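Local coordinates for protein acidocalcisomal pyrophosphatase (Trypanosoma brucei brucei, PDB 5CUY) that probably hydrolyses inorganic pyrophosphate to phosphate with the help of magnesium, as a soluble pyrophosphatase of the acidocalcisome, at residues M76-M81 / T132-W137; L96-V101 / I124-G129. The protein carries 1 engineered substitution. All coordinates share one frame; numbering follows the deposited sequence.

Contact 1 (M76-M81 / T132-W137); sequences MIKKIM and TFEKFW
Lys78 NZ gives a hydrogen bond of 2.9 Å to Glu134 OE2, taking the syn lone pair of the carboxylate and forming a salt bridge between helix 74-86 and helix 133-142. The lysine reaches this far because CG lies anti to the backbone N (chi1 -163°) and the chain stays extended beyond it, while the glutamate bends at chi2 to bring its carboxylate round. On the way the lysine methylenes run over one face of Trp137. CG makes a CH-pi contact with the five-membered ring, 3.7 Å from its centroid and 19° off the ring normal; CB meets CZ2, and CD and CE continue past NE1 and CD1. The same Lys78 CG lies in the plane of the Phe133 ring at its edge, 3.9 Å from CE2. Ile77 CG2 approaches the edge of the Trp137 six-membered ring, near its plane, 3.7 Å from CH2. The axes of the segments 76-81 and 133-137 approach to 11.4 Å, with 129° between their N-to-C directions, within a group of four helices whose paired helix-loop-helix layout is consistent with an EF-hand domain, away from the magnesium site. About one turn further along its helix, Met81 touches Trp137 CZ3 through CG at 3.6 Å, its CB rests near Phe133 CZ, and a chain bent at chi2 and chi3 carries CE to the edge of Phe136, 3.9 Å from CE2. Phe133 is also flanked on one face by Trp137 CB. Thr132 caps the start of helix 133-142, its OG1 accepting from Lys135 N at 3.1 Å. Phe85 extends the aromatic cluster to Phe133 and Phe136, while Asn255 of the second subunit packs on Ile77 and Met81.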
loop_
_atom_site.group_PDB
_atom_site.type_symbol
_atom_site.label_atom_id
_atom_site.label_comp_id
_atom_site.label_asym_id
_atom_site.label_seq_id
_atom_site.Cartn_x
_atom_site.Cartn_y
_atom_site.Cartn_z
ATOM N N MET D 76 43.851 8.161 -25.738
ATOM C CA MET D 76 42.958 7.027 -25.494
ATOM C C MET D 76 41.815 7.021 -26.501
ATOM O O MET D 76 41.365 5.966 -26.943
ATOM C CB MET D 76 42.387 7.056 -24.054
ATOM C CG MET D 76 43.447 6.840 -23.010
ATOM S SD MET D 76 43.028 7.412 -21.318
ATOM C CE MET D 76 41.692 6.344 -20.864
ATOM N N ILE D 77 41.343 8.197 -26.857
ATOM C CA ILE D 77 40.259 8.284 -27.776
ATOM C C ILE D 77 40.742 7.797 -29.130
ATOM O O ILE D 77 40.032 7.056 -29.809
ATOM C CB ILE D 77 39.727 9.726 -27.812
ATOM C CG1 ILE D 77 38.971 10.004 -26.495
ATOM C CG2 ILE D 77 38.821 9.945 -29.028
ATOM C CD1 ILE D 77 38.726 11.495 -26.230
ATOM N N LYS D 78 41.967 8.167 -29.500
ATOM C CA LYS D 78 42.523 7.746 -30.784
ATOM C C LYS D 78 42.559 6.225 -30.895
ATOM O O LYS D 78 42.264 5.667 -31.968
ATOM C CB LYS D 78 43.950 8.293 -30.990
ATOM C CG LYS D 78 44.458 8.251 -32.461
ATOM C CD LYS D 78 45.940 8.615 -32.540
ATOM C CE LYS D 78 46.501 8.533 -33.962
ATOM N NZ LYS D 78 47.986 8.302 -33.942
ATOM N N LYS D 79 42.927 5.567 -29.795
ATOM C CA LYS D 79 42.984 4.131 -29.771
ATOM C C LYS D 79 41.600 3.547 -30.092
ATOM O O LYS D 79 41.464 2.715 -31.006
ATOM C CB LYS D 79 43.452 3.668 -28.409
ATOM C CG LYS D 79 44.890 3.990 -28.121
ATOM C CD LYS D 79 45.811 2.788 -28.364
ATOM C CE LYS D 79 47.337 3.092 -28.153
ATOM N NZ LYS D 79 48.010 3.687 -29.356
ATOM N N ILE D 80 40.576 4.009 -29.368
ATOM C CA ILE D 80 39.215 3.527 -29.525
ATOM C C ILE D 80 38.689 3.879 -30.903
ATOM O O ILE D 80 37.925 3.137 -31.525
ATOM C CB ILE D 80 38.309 4.186 -28.465
ATOM C CG1 ILE D 80 38.860 3.893 -27.075
ATOM C CG2 ILE D 80 36.906 3.731 -28.611
ATOM C CD1 ILE D 80 38.821 2.471 -26.687
ATOM N N MET D 81 39.076 5.053 -31.375
ATOM C CA MET D 81 38.622 5.497 -32.676
ATOM C C MET D 81 39.212 4.631 -33.781
ATOM O O MET D 81 38.514 4.260 -34.712
ATOM C CB MET D 81 39.013 6.950 -32.917
ATOM C CG MET D 81 38.173 7.972 -32.172
ATOM S SD MET D 81 36.477 8.033 -32.687
ATOM C CE MET D 81 36.554 9.088 -34.141
ATOM N N THR D 132 43.064 6.814 -45.078
ATOM C CA THR D 132 43.644 6.052 -43.991
ATOM C C THR D 132 43.071 6.532 -42.663
ATOM O O THR D 132 42.572 7.659 -42.569
ATOM C CB THR D 132 45.162 6.246 -43.919
ATOM O OG1 THR D 132 45.441 7.629 -43.628
ATOM C CG2 THR D 132 45.827 5.833 -45.239
ATOM N N PHE D 133 43.133 5.688 -41.637
ATOM C CA PHE D 133 42.643 6.133 -40.351
ATOM C C PHE D 133 43.331 7.445 -39.938
ATOM O O PHE D 133 42.651 8.329 -39.419
ATOM C CB PHE D 133 42.855 5.091 -39.247
ATOM C CG PHE D 133 42.543 5.619 -37.883
ATOM C CD1 PHE D 133 41.228 5.983 -37.549
ATOM C CD2 PHE D 133 43.569 5.880 -36.966
ATOM C CE1 PHE D 133 40.936 6.620 -36.310
ATOM C CE2 PHE D 133 43.290 6.506 -35.741
ATOM C CZ PHE D 133 41.955 6.880 -35.418
ATOM N N GLU D 134 44.643 7.568 -40.183
ATOM C CA GLU D 134 45.419 8.759 -39.828
ATOM C C GLU D 134 44.887 10.028 -40.459
ATOM O O GLU D 134 44.830 11.111 -39.830
ATOM C CB GLU D 134 46.888 8.620 -40.251
ATOM C CG GLU D 134 47.839 8.026 -39.209
ATOM C CD GLU D 134 47.833 8.769 -37.874
ATOM O OE1 GLU D 134 47.656 10.014 -37.863
ATOM O OE2 GLU D 134 48.012 8.099 -36.837
ATOM N N LYS D 135 44.538 9.898 -41.727
ATOM C CA LYS D 135 44.013 11.011 -42.469
ATOM C C LYS D 135 42.635 11.360 -41.870
ATOM O O LYS D 135 42.294 12.543 -41.710
ATOM C CB LYS D 135 43.896 10.607 -43.937
ATOM C CG LYS D 135 44.129 11.736 -44.924
ATOM C CD LYS D 135 45.547 11.648 -45.570
ATOM C CE LYS D 135 45.484 11.624 -47.137
ATOM N NZ LYS D 135 46.543 10.738 -47.768
ATOM N N PHE D 136 41.849 10.330 -41.551
ATOM C CA PHE D 136 40.522 10.515 -40.981
ATOM C C PHE D 136 40.687 11.218 -39.640
ATOM O O PHE D 136 40.127 12.293 -39.421
ATOM C CB PHE D 136 39.810 9.160 -40.789
ATOM C CG PHE D 136 38.472 9.261 -40.091
ATOM C CD1 PHE D 136 37.395 9.892 -40.698
ATOM C CD2 PHE D 136 38.320 8.810 -38.767
ATOM C CE1 PHE D 136 36.178 10.085 -39.980
ATOM C CE2 PHE D 136 37.114 8.995 -38.039
ATOM C CZ PHE D 136 36.057 9.627 -38.638
ATOM N N TRP D 137 41.466 10.607 -38.751
ATOM C CA TRP D 137 41.702 11.176 -37.436
ATOM C C TRP D 137 42.038 12.653 -37.525
ATOM O O TRP D 137 41.440 13.481 -36.835
ATOM C CB TRP D 137 42.848 10.478 -36.748
ATOM C CG TRP D 137 43.114 10.988 -35.360
ATOM C CD1 TRP D 137 44.320 11.406 -34.858
ATOM C CD2 TRP D 137 42.208 10.982 -34.251
ATOM N NE1 TRP D 137 44.218 11.634 -33.519
ATOM C CE2 TRP D 137 42.933 11.380 -33.120
ATOM C CE3 TRP D 137 40.857 10.667 -34.104
ATOM C CZ2 TRP D 137 42.355 11.466 -31.867
ATOM C CZ3 TRP D 137 40.292 10.747 -32.867
ATOM C CH2 TRP D 137 41.031 11.140 -31.765
#

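Contact 2 (L96-V101 / I124-G129)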
loop_
_atom_site.group_PDB
_atom_site.type_symbol
_atom_site.label_atom_id
_atom_site.label_comp_id
_atom_site.label_asym_id
_atom_site.label_seq_id
_atom_site.Cartn_x
_atom_site.Cartn_y
_atom_site.Cartn_z
ATOM N N LEU D 96 39.891 3.349 -46.169
ATOM C CA LEU D 96 38.464 3.318 -46.498
ATOM C C LEU D 96 38.188 4.270 -47.636
ATOM O O LEU D 96 38.941 5.226 -47.846
ATOM C CB LEU D 96 37.604 3.744 -45.314
ATOM C CG LEU D 96 37.528 2.867 -44.072
ATOM C CD1 LEU D 96 36.659 3.579 -43.000
ATOM C CD2 LEU D 96 36.973 1.514 -44.462
ATOM N N THR D 97 37.115 4.015 -48.375
ATOM C CA THR D 97 36.750 4.893 -49.484
ATOM C C THR D 97 35.854 5.985 -48.888
ATOM O O THR D 97 35.063 5.709 -47.977
ATOM C CB THR D 97 35.988 4.125 -50.577
ATOM O OG1 THR D 97 34.740 3.639 -50.055
ATOM C CG2 THR D 97 36.824 2.953 -51.051
ATOM N N PRO D 98 35.956 7.227 -49.405
ATOM C CA PRO D 98 35.174 8.374 -48.928
ATOM C C PRO D 98 33.728 8.040 -48.538
ATOM O O PRO D 98 33.195 8.591 -47.563
ATOM C CB PRO D 98 35.252 9.357 -50.099
ATOM C CG PRO D 98 36.594 9.069 -50.686
ATOM C CD PRO D 98 36.619 7.554 -50.684
ATOM N N ASP D 99 33.099 7.130 -49.280
ATOM C CA ASP D 99 31.736 6.799 -48.960
ATOM C C ASP D 99 31.619 6.025 -47.662
ATOM O O ASP D 99 30.677 6.244 -46.905
ATOM C CB ASP D 99 31.076 6.085 -50.138
ATOM C CG ASP D 99 30.194 7.046 -50.965
ATOM O OD1 ASP D 99 30.733 8.080 -51.458
ATOM O OD2 ASP D 99 28.965 6.787 -51.102
ATOM N N LYS D 100 32.580 5.140 -47.391
ATOM C CA LYS D 100 32.605 4.368 -46.135
ATOM C C LYS D 100 32.936 5.317 -44.964
ATOM O O LYS D 100 32.474 5.143 -43.830
ATOM C CB LYS D 100 33.666 3.267 -46.201
ATOM C CG LYS D 100 33.176 1.986 -46.777
ATOM C CD LYS D 100 32.030 1.438 -45.929
ATOM C CE LYS D 100 31.273 0.294 -46.651
ATOM N NZ LYS D 100 30.052 -0.166 -45.901
ATOM N N VAL D 101 33.748 6.319 -45.271
ATOM C CA VAL D 101 34.145 7.292 -44.299
ATOM C C VAL D 101 32.903 8.071 -43.864
ATOM O O VAL D 101 32.784 8.453 -42.714
ATOM C CB VAL D 101 35.243 8.249 -44.862
ATOM C CG1 VAL D 101 35.596 9.300 -43.807
ATOM C CG2 VAL D 101 36.510 7.458 -45.237
ATOM N N ILE D 124 39.656 16.202 -46.576
ATOM C CA ILE D 124 40.433 14.998 -46.280
ATOM C C ILE D 124 41.542 14.737 -47.293
ATOM O O ILE D 124 42.648 14.354 -46.919
ATOM C CB ILE D 124 39.539 13.725 -46.212
ATOM C CG1 ILE D 124 39.047 13.501 -44.781
ATOM C CG2 ILE D 124 40.321 12.504 -46.627
ATOM C CD1 ILE D 124 38.470 12.122 -44.526
ATOM N N ASN D 125 41.240 14.940 -48.570
ATOM C CA ASN D 125 42.193 14.704 -49.654
ATOM C C ASN D 125 42.640 13.250 -49.759
ATOM O O ASN D 125 43.623 12.820 -49.153
ATOM C CB ASN D 125 43.425 15.676 -49.598
ATOM C CG ASN D 125 44.437 15.398 -48.429
ATOM O OD1 ASN D 125 44.610 16.236 -47.528
ATOM N ND2 ASN D 125 45.128 14.256 -48.481
ATOM N N ALA D 126 41.870 12.482 -50.519
ATOM C CA ALA D 126 42.190 11.083 -50.744
ATOM C C ALA D 126 42.945 11.070 -52.064
ATOM O O ALA D 126 42.324 11.052 -53.136
ATOM C CB ALA D 126 40.911 10.264 -50.855
ATOM N N ILE D 127 44.276 11.099 -51.979
ATOM C CA ILE D 127 45.154 11.125 -53.163
ATOM C C ILE D 127 45.041 9.903 -54.070
ATOM O O ILE D 127 45.906 9.680 -54.918
ATOM C CB ILE D 127 46.662 11.233 -52.773
ATOM C CG1 ILE D 127 46.829 11.079 -51.252
ATOM C CG2 ILE D 127 47.265 12.528 -53.321
ATOM C CD1 ILE D 127 46.498 9.685 -50.708
ATOM N N ASP D 128 43.980 9.123 -53.901
ATOM C CA ASP D 128 43.794 7.917 -54.690
ATOM C C ASP D 128 42.459 7.318 -54.299
ATOM O O ASP D 128 42.170 6.164 -54.603
ATOM C CB ASP D 128 44.935 6.945 -54.379
ATOM C CG ASP D 128 45.398 7.032 -52.921
ATOM O OD1 ASP D 128 44.725 7.730 -52.112
ATOM O OD2 ASP D 128 46.435 6.401 -52.586
ATOM N N GLY D 129 41.647 8.127 -53.626
ATOM C CA GLY D 129 40.354 7.678 -53.139
ATOM C C GLY D 129 40.498 6.862 -51.850
ATOM O O GLY D 129 39.506 6.384 -51.305
#
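Pro98 lays the edge of its ring against the backbone of Gly129, CD standing 3.2 Å from the glycine O and CG 4.0 Å from that same oxygen. The same CG only grazes Ala126, whose CB is 4.5 Å away. Gly129 O is also approached by the backbone just ahead of the proline, with Thr97 CA 3.6 Å away, so one carbonyl oxygen faces several carbons but no donor from 96-101. No hydrogen bond crosses between the segments, and the interface is small, built from a carbonyl oxygen set against carbons and a few apolar side-chain contacts. Deeper in, the branched side chains of Val101 and Ile124 meet at their methyl ends, CG1 to CD1 at 4.1 Å. Val101 presents CG1 because that branch stands anti to the backbone N (chi1 178°). Each segment holds its own shape by backbone bonds. Thr97 occupies the N-cap position of helix 98-107, and its O accepts from Val101 N at 3.1 Å in the first turn, with Pro98 as the first helical residue. In the loop, Asn125 leaves helical geometry with positive phi at the end of helix 114-124, and Gly129 N bonds back to Ala126 O at 3.0 Å. Val131, which lies against both Val101 and Ile124, shares backbone hydrogen bonding with Leu96, consistent with the backbone pairing between the loops of an EF-hand pair. Around the contact, Pro98 rests on Lys121 and Val101 on Met120, both of helix 114-124, and Ile124 leans on Trp139 of helix 133-142.

After several short helices the chain enters helix 74-86, which carries 76-81, the first half of contact 1, and passes through a loop to residues 96-101, at the start of helix 98-107. Helix 114-124 follows, and its end with the succeeding loop, 124-129, returns to 96-101 and closes contact 2. A few residues later helix 133-142 comes back against helix 74-86 to close contact 1, so contact 2 is nested within the larger loop. The two centres lie about 15 Å apart and meet directly: Phe136 CD1 packs on Val101 CG1 at 3.6 Å. Together they tie all four helices into one compact unit.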